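Multi-copper Oxidase CueO (Ochrobactrum, PDB 6EVG) oxidises lignin model compounds and lignosulfonate as a laccase-like multicopper oxidase, probably passing the electrons through copper to dioxygen. Local coordinates at residues G35-K40 against V76-E81; H91-F96 against F127-P132; L95-I100 against P117-Q122. All blocks are in the same frame, centred on the assembly; numbering follows the deposited sequence.

Contact 1 (G35-K40 against V76-E81); sequences GVVKLK and VTLSVE
V37 lays its CG2 methyl against CG2 of V76 at 3.7 Å. That methyl stands beside its own backbone N (chi1 172° for CG1), on the side where V76 lies, and the two valines cross at a slant. On the same face L39 and V80 are more loosely placed, CD1 of L39 to CG2 of V80 being 4.4 Å, and both also pack on W92. Valine, branched at CB, favours extended backbone, and leucine carries its methyls farther into the core. The other face is polar or partly exposed. There V36 runs alongside T77 and reaches S79, CG1 to CB 3.9 Å. K40 and E81 lie side by side with extended chains, their methylenes and carboxylate carbon in contact, but NZ stays 4.3 Å from OE2, beyond a salt bridge, so any attraction is probably modest. Five backbone bonds join the strands: V37 reaches T77 and S79, straddling L78, and L39 reaches S79 and E81, straddling V80. The straightest is V37 N to T77 O, 2.9 Å with 176° at the hydrogen. G35, whose positive phi of 81° suits glycine, opens the series by accepting from T77 N; a water bound to T77 OG1 also gives G35 O a weak bond. This in-register parallel pairing of strands 36-46 and 75-82, flanked by 54-59 and 114-120, is characteristic of one sheet of a cupredoxin-type beta-sandwich, the domain from which multicopper oxidases are built.

Contact 2 (H91-F96 against F127-P132); sequences HWHGLF and FNWFHP
The H93 imidazole carries W129 on one face: NE1 of the indole sits 3.2 Å above its plane, over the centre, without the angle for a hydrogen bond. At the edge of the same ring H131 arrives, and H93 ND1 and H131 NE2 share a hydrogen bond of 2.8 Å whose proton could belong to either. W129 in turn takes H93 CB over a face, a CH-pi contact with CB 4.0 Å from the centroid of the five-membered ring, while CD2 of H131 lies above the rim of the indole. H131 ND1 donates to P132 O from above that carbonyl's plane. The H91 ring meets H131 obliquely; its NE2 bonds to H437 and its ND1 to D102.

H91-W92-H93 is a His-X-His motif, and H131-P132 begins a second, His-Pro-His; in relatives such pairs bind the trinuclear copper cluster. Here the nearest modelled copper is about 13 Å from the H93 side chain.

The strands are antiparallel: H91 with H131 and H93 with W129 form hydrogen-bonded pairs, each with one weak bond, and W92 with F130 a non-hydrogen-bonded pair. There W92 turns the edge of its six-membered ring to the face of F130, planes at 65°. G94 follows in a type II turn, where the N128 amide, its ND2 bonded to S126 and its OD1 to R269, brings OD1 within 3.3 Å of G94 CA, where a side chain would sit.

Contact 3 (L95-I100 against P117-Q122); sequences LFVPSI and PEVKIQ
V97 presses its CG1 onto CG1 of V119 at 3.6 Å, the two side chains crossing near a right angle. This is the tight half of a contact in which, within the cupredoxin-type sandwich, the loop leaving strand 91-93 passes strand 114-120, the edge of the other sheet. Beside it the L95 side chain reaches in, CD1 to CD1 of I121 at 3.7 Å, and its CD2 stands a little farther from V119 CG1, at 4.2 Å. I121 gets there by folding twice (chi1 -56°, chi2 -65°), which brings its tip nearer the loop. Compact aliphatic side chains suit this buried join, where all contacts are between methyls and V119 also packs on L78 of the neighbouring strand.

The other half is looser. The backbones stay well apart and form no direct hydrogen bond, so water spans the gap. The F96 ring approaches Q122 O obliquely, and no closer than 4.2 Å at CD2; its cation-pi partner is R478, outside the two segments. Q122 is exposed and extends its amide away from the loop. The carbonyl of F96 accepts from two waters: one, 2.9 Å from F96 O, also takes the N-H of Q122, and the other, 2.8 Å from F96 O, donates to K120 O as well.

In the fold
Following the chain, contact 1 comes first: strand 36-46 departs, the chain makes strands 54-59 and 67-71, and 75-82 comes to lie beside it, running the same way. That loop is complete before strand 91-93 begins. Contacts 2 and 3 then start from one stretch, sharing L95 and F96; contact 3 closes the shorter excursion at 117-122, and the chain runs on to 127-132, where contact 2 closes the longer one around it. Strand 75-82 bonds to 114-120, so contacts 1 and 3 both reach one sheet, contact 3 through 117-122 alone, whereas contact 2 belongs to the facing one. W92 bridges the two sheets by packing on L78, and L39 touches F130.

Contact 1 (G35-K40 against V76-E81)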
loop_
_atom_site.group_PDB
_atom_site.type_symbol
_atom_site.label_atom_id
_atom_site.label_comp_id
_atom_site.label_asym_id
_atom_site.label_seq_id
_atom_site.Cartn_x
_atom_site.Cartn_y
_atom_site.Cartn_z
ATOM N N GLY A 35 -18.307 -18.637 -5.760
ATOM C CA GLY A 35 -17.271 -18.214 -4.835
ATOM C C GLY A 35 -16.018 -17.638 -5.476
ATOM O O GLY A 35 -14.996 -17.519 -4.806
ATOM N N VAL A 36 -16.100 -17.319 -6.765
ATOM C CA VAL A 36 -14.904 -16.910 -7.540
ATOM C C VAL A 36 -14.893 -15.377 -7.718
ATOM O O VAL A 36 -15.937 -14.776 -7.968
ATOM C CB VAL A 36 -14.925 -17.604 -8.911
ATOM C CG1 VAL A 36 -13.719 -17.214 -9.713
ATOM C CG2 VAL A 36 -14.932 -19.121 -8.708
ATOM N N VAL A 37 -13.685 -14.833 -7.652
ATOM C CA VAL A 37 -13.353 -13.473 -8.077
ATOM C C VAL A 37 -12.349 -13.586 -9.213
ATOM O O VAL A 37 -11.245 -14.089 -8.993
ATOM C CB VAL A 37 -12.788 -12.671 -6.903
ATOM C CG1 VAL A 37 -12.251 -11.304 -7.382
ATOM C CG2 VAL A 37 -13.832 -12.451 -5.824
ATOM N N LYS A 38 -12.702 -13.078 -10.389
ATOM C CA LYS A 38 -11.835 -13.173 -11.556
ATOM C C LYS A 38 -11.030 -11.891 -11.771
ATOM O O LYS A 38 -11.597 -10.784 -11.810
ATOM C CB LYS A 38 -12.695 -13.473 -12.782
ATOM C CG LYS A 38 -13.381 -14.818 -12.772
ATOM C CD LYS A 38 -14.271 -15.123 -13.988
ATOM C CE LYS A 38 -15.027 -16.408 -13.760
ATOM N NZ LYS A 38 -15.828 -16.707 -14.961
ATOM N N LEU A 39 -9.697 -12.051 -11.871
ATOM C CA LEU A 39 -8.760 -10.917 -11.998
ATOM C C LEU A 39 -7.827 -11.189 -13.154
ATOM O O LEU A 39 -7.000 -12.076 -13.097
ATOM C CB LEU A 39 -7.937 -10.785 -10.719
ATOM C CG LEU A 39 -8.751 -10.587 -9.432
ATOM C CD1 LEU A 39 -7.822 -10.742 -8.204
ATOM C CD2 LEU A 39 -9.417 -9.206 -9.413
ATOM N N LYS A 40 -7.906 -10.408 -14.224
ATOM C CA LYS A 40 -7.122 -10.620 -15.424
ATOM C C LYS A 40 -6.131 -9.465 -15.570
ATOM O O LYS A 40 -6.527 -8.309 -15.775
ATOM C CB LYS A 40 -8.006 -10.738 -16.657
ATOM C CG LYS A 40 -7.166 -10.995 -17.938
ATOM C CD LYS A 40 -8.011 -11.065 -19.179
ATOM C CE LYS A 40 -7.163 -11.170 -20.450
ATOM N NZ LYS A 40 -8.109 -11.358 -21.584
ATOM N N VAL A 76 -13.043 -17.925 -0.762
ATOM C CA VAL A 76 -13.065 -17.335 -2.084
ATOM C C VAL A 76 -11.945 -17.900 -2.918
ATOM O O VAL A 76 -10.814 -18.077 -2.440
ATOM C CB VAL A 76 -12.887 -15.803 -2.004
ATOM C CG1 VAL A 76 -11.621 -15.310 -1.349
ATOM C CG2 VAL A 76 -12.915 -15.082 -3.328
ATOM N N THR A 77 -12.235 -18.149 -4.190
ATOM C CA THR A 77 -11.214 -18.465 -5.174
ATOM C C THR A 77 -10.779 -17.155 -5.843
ATOM O O THR A 77 -11.618 -16.497 -6.492
ATOM C CB THR A 77 -11.688 -19.441 -6.203
ATOM O OG1 THR A 77 -12.061 -20.661 -5.544
ATOM C CG2 THR A 77 -10.600 -19.729 -7.238
ATOM N N LEU A 78 -9.513 -16.780 -5.682
ATOM C CA LEU A 78 -8.953 -15.598 -6.351
ATOM C C LEU A 78 -8.337 -16.082 -7.653
ATOM O O LEU A 78 -7.223 -16.591 -7.677
ATOM C CB LEU A 78 -7.939 -14.902 -5.439
ATOM C CG LEU A 78 -8.516 -14.352 -4.131
ATOM C CD1 LEU A 78 -7.428 -13.865 -3.199
ATOM C CD2 LEU A 78 -9.534 -13.242 -4.368
ATOM N N SER A 79 -9.132 -15.992 -8.723
ATOM C CA SER A 79 -8.780 -16.559 -10.016
ATOM C C SER A 79 -8.031 -15.535 -10.821
ATOM O O SER A 79 -8.654 -14.623 -11.411
ATOM C CB SER A 79 -10.014 -17.017 -10.754
ATOM O OG SER A 79 -9.695 -17.577 -11.985
ATOM N N VAL A 80 -6.693 -15.645 -10.892
ATOM C CA VAL A 80 -5.827 -14.669 -11.529
ATOM C C VAL A 80 -5.409 -15.196 -12.895
ATOM O O VAL A 80 -4.842 -16.283 -13.013
ATOM C CB VAL A 80 -4.592 -14.370 -10.689
ATOM C CG1 VAL A 80 -3.743 -13.275 -11.344
ATOM C CG2 VAL A 80 -4.985 -13.963 -9.258
ATOM N N GLU A 81 -5.659 -14.471 -13.947
ATOM C CA GLU A 81 -5.204 -14.817 -15.295
ATOM C C GLU A 81 -4.157 -13.812 -15.749
ATOM O O GLU A 81 -4.378 -12.595 -15.639
ATOM C CB GLU A 81 -6.371 -14.772 -16.252
ATOM C CG GLU A 81 -6.044 -15.037 -17.672
ATOM C CD GLU A 81 -7.230 -15.096 -18.622
ATOM O OE1 GLU A 81 -8.386 -15.115 -18.209
ATOM O OE2 GLU A 81 -6.994 -15.158 -19.834
HETATM O O HOH W 1 -14.736 -20.816 -4.509
#

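Contact 2 (H91-F96 against F127-P132)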
loop_
_atom_site.group_PDB
_atom_site.type_symbol
_atom_site.label_atom_id
_atom_site.label_comp_id
_atom_site.label_asym_id
_atom_site.label_seq_id
_atom_site.Cartn_x
_atom_site.Cartn_y
_atom_site.Cartn_z
ATOM N N HIS A 91 0.720 -10.106 -5.051
ATOM C CA HIS A 91 0.862 -10.210 -3.602
ATOM C C HIS A 91 -0.388 -9.617 -2.942
ATOM O O HIS A 91 -0.777 -8.499 -3.268
ATOM C CB HIS A 91 2.143 -9.450 -3.150
ATOM C CG HIS A 91 2.254 -9.122 -1.707
ATOM N ND1 HIS A 91 2.042 -10.015 -0.692
ATOM C CD2 HIS A 91 2.636 -7.952 -1.106
ATOM C CE1 HIS A 91 2.243 -9.379 0.480
ATOM N NE2 HIS A 91 2.623 -8.138 0.242
ATOM N N TRP A 92 -0.983 -10.401 -2.054
ATOM C CA TRP A 92 -2.198 -10.021 -1.336
ATOM C C TRP A 92 -1.730 -9.221 -0.100
ATOM O O TRP A 92 -1.552 -9.758 0.996
ATOM C CB TRP A 92 -3.029 -11.247 -0.959
ATOM C CG TRP A 92 -3.259 -12.230 -2.040
ATOM C CD1 TRP A 92 -2.881 -13.522 -2.016
ATOM C CD2 TRP A 92 -3.941 -12.024 -3.289
ATOM N NE1 TRP A 92 -3.227 -14.158 -3.178
ATOM C CE2 TRP A 92 -3.869 -13.269 -4.000
ATOM C CE3 TRP A 92 -4.595 -10.947 -3.902
ATOM C CZ2 TRP A 92 -4.422 -13.413 -5.270
ATOM C CZ3 TRP A 92 -5.120 -11.098 -5.161
ATOM C CH2 TRP A 92 -5.027 -12.337 -5.838
ATOM N N HIS A 93 -1.500 -7.934 -0.339
ATOM C CA HIS A 93 -0.854 -6.985 0.604
ATOM C C HIS A 93 -1.860 -6.567 1.675
ATOM O O HIS A 93 -2.684 -5.690 1.459
ATOM C CB HIS A 93 -0.322 -5.832 -0.223
ATOM C CG HIS A 93 0.599 -4.895 0.495
ATOM N ND1 HIS A 93 1.661 -4.308 -0.185
ATOM C CD2 HIS A 93 0.543 -4.397 1.751
ATOM C CE1 HIS A 93 2.236 -3.461 0.661
ATOM N NE2 HIS A 93 1.588 -3.482 1.831
ATOM N N GLY A 94 -1.762 -7.238 2.826
ATOM C CA GLY A 94 -2.676 -7.077 3.926
ATOM C C GLY A 94 -3.607 -8.217 4.198
ATOM O O GLY A 94 -4.224 -8.306 5.251
ATOM N N LEU A 95 -3.708 -9.153 3.243
ATOM C CA LEU A 95 -4.532 -10.335 3.456
ATOM C C LEU A 95 -3.790 -11.339 4.301
ATOM O O LEU A 95 -2.554 -11.448 4.214
ATOM C CB LEU A 95 -4.914 -10.960 2.085
ATOM C CG LEU A 95 -6.147 -11.820 2.051
ATOM C CD1 LEU A 95 -7.404 -10.940 2.321
ATOM C CD2 LEU A 95 -6.277 -12.534 0.732
ATOM N N PHE A 96 -4.517 -12.050 5.177
ATOM C CA PHE A 96 -3.858 -13.067 6.032
ATOM C C PHE A 96 -4.005 -14.431 5.357
ATOM O O PHE A 96 -5.089 -15.032 5.351
ATOM C CB PHE A 96 -4.462 -13.139 7.409
ATOM C CG PHE A 96 -4.155 -12.001 8.363
ATOM C CD1 PHE A 96 -3.747 -10.741 7.960
ATOM C CD2 PHE A 96 -4.368 -12.203 9.714
ATOM C CE1 PHE A 96 -3.522 -9.724 8.904
ATOM C CE2 PHE A 96 -4.145 -11.183 10.636
ATOM C CZ PHE A 96 -3.717 -9.965 10.218
ATOM N N PHE A 127 -8.620 -2.461 5.114
ATOM C CA PHE A 127 -8.454 -1.972 3.735
ATOM C C PHE A 127 -7.073 -2.379 3.244
ATOM O O PHE A 127 -6.075 -1.827 3.683
ATOM C CB PHE A 127 -8.657 -0.449 3.711
ATOM C CG PHE A 127 -8.417 0.206 2.390
ATOM C CD1 PHE A 127 -9.052 -0.198 1.223
ATOM C CD2 PHE A 127 -7.591 1.300 2.255
ATOM C CE1 PHE A 127 -8.853 0.452 0.026
ATOM C CE2 PHE A 127 -7.367 1.933 1.055
ATOM C CZ PHE A 127 -8.025 1.530 -0.053
ATOM N N ASN A 128 -7.081 -3.363 2.358
ATOM C CA ASN A 128 -5.880 -4.022 1.819
ATOM C C ASN A 128 -5.778 -3.780 0.338
ATOM O O ASN A 128 -6.642 -3.104 -0.268
ATOM C CB ASN A 128 -5.893 -5.500 2.213
ATOM C CG ASN A 128 -6.167 -5.642 3.702
ATOM O OD1 ASN A 128 -5.358 -5.173 4.508
ATOM N ND2 ASN A 128 -7.267 -6.269 4.036
ATOM N N TRP A 129 -4.767 -4.348 -0.312
ATOM C CA TRP A 129 -4.593 -4.138 -1.748
ATOM C C TRP A 129 -3.765 -5.266 -2.332
ATOM O O TRP A 129 -3.350 -6.176 -1.626
ATOM C CB TRP A 129 -4.047 -2.746 -2.074
ATOM C CG TRP A 129 -2.629 -2.496 -1.670
ATOM C CD1 TRP A 129 -2.061 -2.541 -0.435
ATOM C CD2 TRP A 129 -1.612 -2.003 -2.551
ATOM N NE1 TRP A 129 -0.747 -2.124 -0.506
ATOM C CE2 TRP A 129 -0.449 -1.810 -1.809
ATOM C CE3 TRP A 129 -1.579 -1.723 -3.926
ATOM C CZ2 TRP A 129 0.731 -1.308 -2.387
ATOM C CZ3 TRP A 129 -0.442 -1.240 -4.506
ATOM C CH2 TRP A 129 0.725 -1.018 -3.722
ATOM N N PHE A 130 -3.519 -5.198 -3.644
ATOM C CA PHE A 130 -2.720 -6.234 -4.290
ATOM C C PHE A 130 -2.051 -5.685 -5.503
ATOM O O PHE A 130 -2.555 -4.744 -6.153
ATOM C CB PHE A 130 -3.568 -7.507 -4.598
ATOM C CG PHE A 130 -4.847 -7.283 -5.300
ATOM C CD1 PHE A 130 -4.951 -7.333 -6.679
ATOM C CD2 PHE A 130 -6.039 -7.098 -4.597
ATOM C CE1 PHE A 130 -6.180 -7.191 -7.321
ATOM C CE2 PHE A 130 -7.273 -6.917 -5.243
ATOM C CZ PHE A 130 -7.320 -6.976 -6.587
ATOM N N HIS A 131 -0.895 -6.260 -5.842
ATOM C CA HIS A 131 -0.023 -5.682 -6.867
ATOM C C HIS A 131 1.090 -6.694 -7.129
ATOM O O HIS A 131 1.290 -7.611 -6.336
ATOM C CB HIS A 131 0.548 -4.353 -6.363
ATOM C CG HIS A 131 1.300 -4.496 -5.078
ATOM N ND1 HIS A 131 2.602 -4.959 -5.016
ATOM C CD2 HIS A 131 0.900 -4.357 -3.807
ATOM C CE1 HIS A 131 2.959 -5.015 -3.737
ATOM N NE2 HIS A 131 1.953 -4.614 -2.981
ATOM N N PRO A 132 1.848 -6.506 -8.202
ATOM C CA PRO A 132 2.932 -7.488 -8.506
ATOM C C PRO A 132 4.016 -7.423 -7.463
ATOM O O PRO A 132 4.285 -6.390 -6.832
ATOM C CB PRO A 132 3.469 -7.030 -9.858
ATOM C CG PRO A 132 2.307 -6.268 -10.472
ATOM C CD PRO A 132 1.704 -5.566 -9.300
#

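Contact 3 (L95-I100 against P117-Q122)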
loop_
_atom_site.group_PDB
_atom_site.type_symbol
_atom_site.label_atom_id
_atom_site.label_comp_id
_atom_site.label_asym_id
_atom_site.label_seq_id
_atom_site.Cartn_x
_atom_site.Cartn_y
_atom_site.Cartn_z
ATOM N N LEU A 95 -3.708 -9.153 3.243
ATOM C CA LEU A 95 -4.532 -10.335 3.456
ATOM C C LEU A 95 -3.790 -11.339 4.301
ATOM O O LEU A 95 -2.554 -11.448 4.214
ATOM C CB LEU A 95 -4.914 -10.960 2.085
ATOM C CG LEU A 95 -6.147 -11.820 2.051
ATOM C CD1 LEU A 95 -7.404 -10.940 2.321
ATOM C CD2 LEU A 95 -6.277 -12.534 0.732
ATOM N N PHE A 96 -4.517 -12.050 5.177
ATOM C CA PHE A 96 -3.858 -13.067 6.032
ATOM C C PHE A 96 -4.005 -14.431 5.357
ATOM O O PHE A 96 -5.089 -15.032 5.351
ATOM C CB PHE A 96 -4.462 -13.139 7.409
ATOM C CG PHE A 96 -4.155 -12.001 8.363
ATOM C CD1 PHE A 96 -3.747 -10.741 7.960
ATOM C CD2 PHE A 96 -4.368 -12.203 9.714
ATOM C CE1 PHE A 96 -3.522 -9.724 8.904
ATOM C CE2 PHE A 96 -4.145 -11.183 10.636
ATOM C CZ PHE A 96 -3.717 -9.965 10.218
ATOM N N VAL A 97 -2.881 -14.909 4.811
ATOM C CA VAL A 97 -2.811 -16.233 4.164
ATOM C C VAL A 97 -1.473 -16.873 4.484
ATOM O O VAL A 97 -0.466 -16.180 4.635
ATOM C CB VAL A 97 -3.004 -16.159 2.626
ATOM C CG1 VAL A 97 -4.417 -15.775 2.256
ATOM C CG2 VAL A 97 -1.967 -15.272 1.941
ATOM N N PRO A 98 -1.433 -18.201 4.453
ATOM C CA PRO A 98 -0.127 -18.867 4.416
ATOM C C PRO A 98 0.578 -18.553 3.107
ATOM O O PRO A 98 -0.063 -18.231 2.111
ATOM C CB PRO A 98 -0.449 -20.361 4.521
ATOM C CG PRO A 98 -1.834 -20.464 4.070
ATOM C CD PRO A 98 -2.536 -19.149 4.341
ATOM N N SER A 99 1.910 -18.673 3.118
ATOM C CA SER A 99 2.675 -18.227 1.960
ATOM C C SER A 99 2.366 -19.000 0.689
ATOM O O SER A 99 2.521 -18.443 -0.392
ATOM C CB SER A 99 4.170 -18.258 2.232
ATOM O OG SER A 99 4.613 -19.626 2.315
ATOM N N ILE A 100 1.890 -20.222 0.797
ATOM C CA ILE A 100 1.545 -20.993 -0.409
ATOM C C ILE A 100 0.364 -20.397 -1.168
ATOM O O ILE A 100 0.121 -20.809 -2.298
ATOM C CB ILE A 100 1.229 -22.467 -0.048
ATOM C CG1 ILE A 100 0.084 -22.634 0.923
ATOM C CG2 ILE A 100 2.546 -23.179 0.320
ATOM C CD1 ILE A 100 -0.485 -24.067 0.970
ATOM N N PRO A 117 -5.550 -19.554 -6.342
ATOM C CA PRO A 117 -5.527 -19.886 -4.920
ATOM C C PRO A 117 -6.913 -19.735 -4.267
ATOM O O PRO A 117 -7.665 -18.797 -4.593
ATOM C CB PRO A 117 -4.534 -18.885 -4.335
ATOM C CG PRO A 117 -4.603 -17.733 -5.281
ATOM C CD PRO A 117 -4.756 -18.341 -6.648
ATOM N N GLU A 118 -7.207 -20.635 -3.352
ATOM C CA GLU A 118 -8.450 -20.627 -2.611
ATOM C C GLU A 118 -8.182 -20.213 -1.175
ATOM O O GLU A 118 -7.429 -20.876 -0.468
ATOM C CB GLU A 118 -9.070 -22.021 -2.645
ATOM C CG GLU A 118 -9.385 -22.470 -4.064
ATOM C CD GLU A 118 -9.895 -23.883 -4.189
ATOM O OE1 GLU A 118 -10.143 -24.556 -3.162
ATOM O OE2 GLU A 118 -10.118 -24.280 -5.373
ATOM N N VAL A 119 -8.771 -19.110 -0.771
ATOM C CA VAL A 119 -8.503 -18.472 0.540
ATOM C C VAL A 119 -9.709 -18.508 1.419
ATOM O O VAL A 119 -10.803 -18.156 1.003
ATOM C CB VAL A 119 -8.029 -17.000 0.340
ATOM C CG1 VAL A 119 -7.895 -16.302 1.658
ATOM C CG2 VAL A 119 -6.787 -16.949 -0.541
ATOM N N LYS A 120 -9.484 -18.821 2.680
ATOM C CA LYS A 120 -10.494 -18.771 3.713
ATOM C C LYS A 120 -10.172 -17.582 4.593
ATOM O O LYS A 120 -9.156 -17.585 5.316
ATOM C CB LYS A 120 -10.495 -20.087 4.485
ATOM C CG LYS A 120 -11.650 -20.169 5.473
ATOM C CD LYS A 120 -11.640 -21.446 6.324
ATOM C CE LYS A 120 -11.977 -22.671 5.589
ATOM N NZ LYS A 120 -12.023 -23.851 6.486
ATOM N N ILE A 121 -10.986 -16.556 4.534
ATOM C CA ILE A 121 -10.700 -15.270 5.208
ATOM C C ILE A 121 -10.998 -15.349 6.699
ATOM O O ILE A 121 -12.097 -15.725 7.081
ATOM C CB ILE A 121 -11.537 -14.166 4.555
ATOM C CG1 ILE A 121 -11.311 -14.060 3.027
ATOM C CG2 ILE A 121 -11.290 -12.850 5.257
ATOM C CD1 ILE A 121 -9.959 -13.645 2.584
ATOM N N GLN A 122 -9.994 -14.974 7.512
ATOM C CA GLN A 122 -10.237 -14.852 8.966
ATOM C C GLN A 122 -9.214 -13.858 9.489
ATOM O O GLN A 122 -8.060 -14.180 9.742
ATOM C CB GLN A 122 -10.145 -16.197 9.680
ATOM C CG GLN A 122 -10.526 -16.071 11.144
ATOM C CD GLN A 122 -10.456 -17.325 11.953
ATOM O OE1 GLN A 122 -10.765 -18.438 11.488
ATOM N NE2 GLN A 122 -10.069 -17.190 13.228
HETATM O O HOH W 2 -7.724 -14.013 6.052
HETATM O O HOH W 3 -6.361 -17.517 5.424
#